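Side-chain contacts in toxin coregulated pilin (PDB 3HRV), which is the major component of the toxin-coregulated pilus of Vibrio cholerae, a type IV pilus essential for bacterial aggregation and subsequent colonization of the host small intestine: residues N32-S35 with V36-M40; A56-A59 with T60-A63. All coordinates share one frame; numbering follows the deposited sequence.

Contact 1 (N32-S35 with V36-M40); sequences NLNS and VQIAM
Asn34 and Gln37, three residues apart on one helix, join their amides: Gln37 NE2 gives a hydrogen to Asn34 OD1 at 3.1 Å. The two side chains run alongside each other with their amide planes only 12° apart, yet the bond is bent, 136° at the hydrogen. Gln37 can reach because its CG sits between the backbone N and the carbonyl carbon (chi1 65°) and the chain bends again at chi2, bringing NE2 back over the preceding turn, where it also makes a weak bond to Asn34 O at 3.4 Å. That carbonyl has its regular helical donor too, Ile38 N at 3.0 Å. The other end of the glutamine amide is satisfied elsewhere, OE1 accepting from Asn191 ND2. Ile38 crosses Asn34 at a slant, its CD1 3.5 Å from Asn34 O and a little farther from Asn34 OD1. Ser35 turns its hydroxyl back to Gln31 O, while Asn32 ND2 donates to Lys78 O. Backbone bonds such as Val36 N to Asn32 O (2.9 Å) complete the ladder. Leu33, Val36 and Gln37 all pack on Ile103 of strand 100-108, and Val36 and Met40 meet Leu66 of helix 56-68.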
loop_
_atom_site.group_PDB
_atom_site.type_symbol
_atom_site.label_atom_id
_atom_site.label_comp_id
_atom_site.label_asym_id
_atom_site.label_seq_id
_atom_site.Cartn_x
_atom_site.Cartn_y
_atom_site.Cartn_z
ATOM N N ASN A 32 9.728 -2.684 6.869
ATOM C CA ASN A 32 9.738 -1.357 6.271
ATOM C C ASN A 32 8.349 -0.737 6.207
ATOM O O ASN A 32 8.172 0.428 6.559
ATOM C CB ASN A 32 10.343 -1.412 4.868
ATOM C CG ASN A 32 11.832 -1.694 4.888
ATOM O OD1 ASN A 32 12.430 -1.874 5.950
ATOM N ND2 ASN A 32 12.439 -1.733 3.710
ATOM N N LEU A 33 7.368 -1.512 5.758
ATOM C CA LEU A 33 6.003 -1.010 5.670
ATOM C C LEU A 33 5.510 -0.579 7.043
ATOM O O LEU A 33 4.831 0.438 7.174
ATOM C CB LEU A 33 5.075 -2.078 5.087
ATOM C CG LEU A 33 5.180 -2.248 3.570
ATOM C CD1 LEU A 33 4.524 -3.552 3.147
ATOM C CD2 LEU A 33 4.517 -1.061 2.878
ATOM N N ASN A 34 5.863 -1.344 8.069
ATOM C CA ASN A 34 5.444 -1.008 9.425
ATOM C C ASN A 34 6.081 0.302 9.876
ATOM O O ASN A 34 5.398 1.202 10.367
ATOM C CB ASN A 34 5.830 -2.123 10.398
ATOM C CG ASN A 34 4.874 -2.226 11.568
ATOM O OD1 ASN A 34 3.792 -1.638 11.551
ATOM N ND2 ASN A 34 5.269 -2.971 12.594
ATOM N N SER A 35 7.395 0.406 9.703
ATOM C CA SER A 35 8.128 1.600 10.101
ATOM C C SER A 35 7.607 2.848 9.399
ATOM O O SER A 35 7.428 3.895 10.020
ATOM C CB SER A 35 9.618 1.428 9.793
ATOM O OG SER A 35 10.183 0.381 10.563
ATOM N N VAL A 36 7.356 2.728 8.101
ATOM C CA VAL A 36 6.872 3.854 7.319
ATOM C C VAL A 36 5.446 4.273 7.679
ATOM O O VAL A 36 5.180 5.461 7.850
ATOM C CB VAL A 36 6.961 3.540 5.803
ATOM C CG1 VAL A 36 6.294 4.645 4.988
ATOM C CG2 VAL A 36 8.424 3.400 5.397
ATOM N N GLN A 37 4.538 3.313 7.820
ATOM C CA GLN A 37 3.160 3.677 8.147
ATOM C C GLN A 37 3.069 4.290 9.545
ATOM O O GLN A 37 2.286 5.208 9.772
ATOM C CB GLN A 37 2.227 2.465 8.006
ATOM C CG GLN A 37 2.482 1.337 8.983
ATOM C CD GLN A 37 1.620 1.448 10.225
ATOM O OE1 GLN A 37 0.525 2.007 10.186
ATOM N NE2 GLN A 37 2.116 0.917 11.339
ATOM N N ILE A 38 3.888 3.806 10.474
ATOM C CA ILE A 38 3.893 4.349 11.831
ATOM C C ILE A 38 4.399 5.792 11.787
ATOM O O ILE A 38 3.834 6.683 12.422
ATOM C CB ILE A 38 4.798 3.509 12.764
ATOM C CG1 ILE A 38 4.146 2.151 13.027
ATOM C CG2 ILE A 38 5.047 4.256 14.070
ATOM C CD1 ILE A 38 5.001 1.207 13.853
ATOM N N ALA A 39 5.465 6.026 11.030
ATOM C CA ALA A 39 6.012 7.371 10.916
ATOM C C ALA A 39 4.970 8.315 10.317
ATOM O O ALA A 39 4.832 9.458 10.754
ATOM C CB ALA A 39 7.270 7.358 10.051
ATOM N N MET A 40 4.235 7.834 9.318
ATOM C CA MET A 40 3.218 8.658 8.668
ATOM C C MET A 40 2.072 9.038 9.595
ATOM O O MET A 40 1.699 10.211 9.675
ATOM C CB MET A 40 2.670 7.952 7.427
ATOM C CG MET A 40 3.630 7.964 6.241
ATOM S SD MET A 40 4.065 9.630 5.677
ATOM C CE MET A 40 2.502 10.156 4.991
#

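Contact 2 (A56-A59 with T60-A63); sequences ANAA and TQLA
Thr60 and Gln61 both bend back over the first turn of helix 56-68, and both converge on the carbonyl of Asn57. Gln61 shows how a long polar side chain can lie along its own helix. Its CB rests 3.5 Å from Asn57 O and equally near Ala58 O. CG, beside the backbone N, stays against the same Asn57 carbonyl, and a bend at chi2 turns the amide back toward the start of the helix. CD then lies 3.2 Å from Asn57 O. At the tip the two branches part: OE1 comes to 3.4 Å from Ala58 CA, while NE2 lies 3.5 Å from Asn57 O, with Asn57 CB next, farther off. The amide thus rests against the Asn57 carbonyl, where OE1 and Asn57 O, both acceptors, cannot bond. Gln61 N supplies the helical bond to Asn57 O at 2.9 Å, and Thr60 OG1 donates a second at the same length. Both donors approach from one face of the carbonyl plane, but the hydroxyl comes in much more from the side, with a C=O...donor angle of 116° against 155° for the amide. A chi1 of 60° sets OG1 back along the helix for this bond and directs CG2 to Ala56 O, 3.4 Å away. Serine and threonine hydroxyls in helices often bond in this way to a carbonyl of the preceding turn. Before it, Asn55 OD1 accepts from Ala58 N at the start of the helix. On the inward side, Ala59 packs on Phe89, and Leu62 and Ala63 on Ile88, of the edge strand 87-93; Leu62 also touches Pro51 and Thr53 in the loop leading into the helix.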
loop_
_atom_site.group_PDB
_atom_site.type_symbol
_atom_site.label_atom_id
_atom_site.label_comp_id
_atom_site.label_asym_id
_atom_site.label_seq_id
_atom_site.Cartn_x
_atom_site.Cartn_y
_atom_site.Cartn_z
ATOM N N ALA A 56 3.900 10.226 -9.010
ATOM C CA ALA A 56 4.796 9.194 -8.505
ATOM C C ALA A 56 6.079 9.805 -7.959
ATOM O O ALA A 56 6.614 9.346 -6.951
ATOM C CB ALA A 56 5.123 8.208 -9.617
ATOM N N ASN A 57 6.571 10.839 -8.632
ATOM C CA ASN A 57 7.799 11.497 -8.206
ATOM C C ASN A 57 7.616 12.114 -6.821
ATOM O O ASN A 57 8.485 11.992 -5.959
ATOM C CB ASN A 57 8.203 12.566 -9.225
ATOM C CG ASN A 57 9.163 12.040 -10.273
ATOM O OD1 ASN A 57 9.414 10.836 -10.353
ATOM N ND2 ASN A 57 9.696 12.940 -11.095
ATOM N N ALA A 58 6.497 12.861 -6.596
ATOM C CA ALA A 58 6.205 13.484 -5.310
ATOM C C ALA A 58 6.089 12.416 -4.230
ATOM O O ALA A 58 6.494 12.629 -3.088
ATOM C CB ALA A 58 4.908 14.282 -5.395
ATOM N N ALA A 59 5.510 11.170 -4.608
ATOM C CA ALA A 59 5.339 10.073 -3.661
ATOM C C ALA A 59 6.687 9.505 -3.227
ATOM O O ALA A 59 6.880 9.158 -2.059
ATOM C CB ALA A 59 4.476 8.976 -4.286
ATOM N N THR A 60 7.667 9.322 -4.101
ATOM C CA THR A 60 8.976 8.776 -3.773
ATOM C C THR A 60 9.801 9.845 -3.064
ATOM O O THR A 60 10.525 9.550 -2.111
ATOM C CB THR A 60 9.710 8.312 -5.046
ATOM O OG1 THR A 60 9.870 9.430 -5.926
ATOM C CG2 THR A 60 8.923 7.218 -5.756
ATOM N N GLN A 61 9.520 11.189 -3.341
ATOM C CA GLN A 61 10.176 12.256 -2.596
ATOM C C GLN A 61 9.719 12.265 -1.139
ATOM O O GLN A 61 10.510 12.528 -0.236
ATOM C CB GLN A 61 9.878 13.609 -3.239
ATOM C CG GLN A 61 10.801 13.959 -4.393
ATOM C CD GLN A 61 10.080 14.717 -5.487
ATOM O OE1 GLN A 61 9.032 15.317 -5.255
ATOM N NE2 GLN A 61 10.640 14.691 -6.687
ATOM N N LEU A 62 8.440 11.985 -0.909
ATOM C CA LEU A 62 7.923 11.962 0.453
ATOM C C LEU A 62 8.605 10.843 1.235
ATOM O O LEU A 62 9.014 11.032 2.382
ATOM C CB LEU A 62 6.403 11.766 0.440
ATOM C CG LEU A 62 5.691 11.630 1.791
ATOM C CD1 LEU A 62 6.074 12.780 2.717
ATOM C CD2 LEU A 62 4.185 11.608 1.549
ATOM N N ALA A 63 8.734 9.678 0.607
ATOM C CA ALA A 63 9.391 8.549 1.245
ATOM C C ALA A 63 10.829 8.929 1.593
ATOM O O ALA A 63 11.285 8.704 2.715
ATOM C CB ALA A 63 9.371 7.337 0.315
#

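In the fold
Contacts 1 and 2 lie on successive helices, 24-44 and 56-68, with their centres about 15 Å apart, and they meet directly where Met40 CE packs 4.1 Å from Leu62 CD2. Each pairs a polar side chain folded back along its own helix with nonpolar neighbours turned to the protein interior. Contact 1 packs on strand 100-108 and contact 2 on the neighbouring outermost strand, 87-93, where Ala59 is also backbone hydrogen-bonded with Ile88. This suits the type IV pilin fold, in which a long N-terminal helix packs against an antiparallel sheet. A glycerol lies about 4 Å from the side chain of Gln37, and another about 5 Å from that of Thr60; both probably come from the crystallisation liquor.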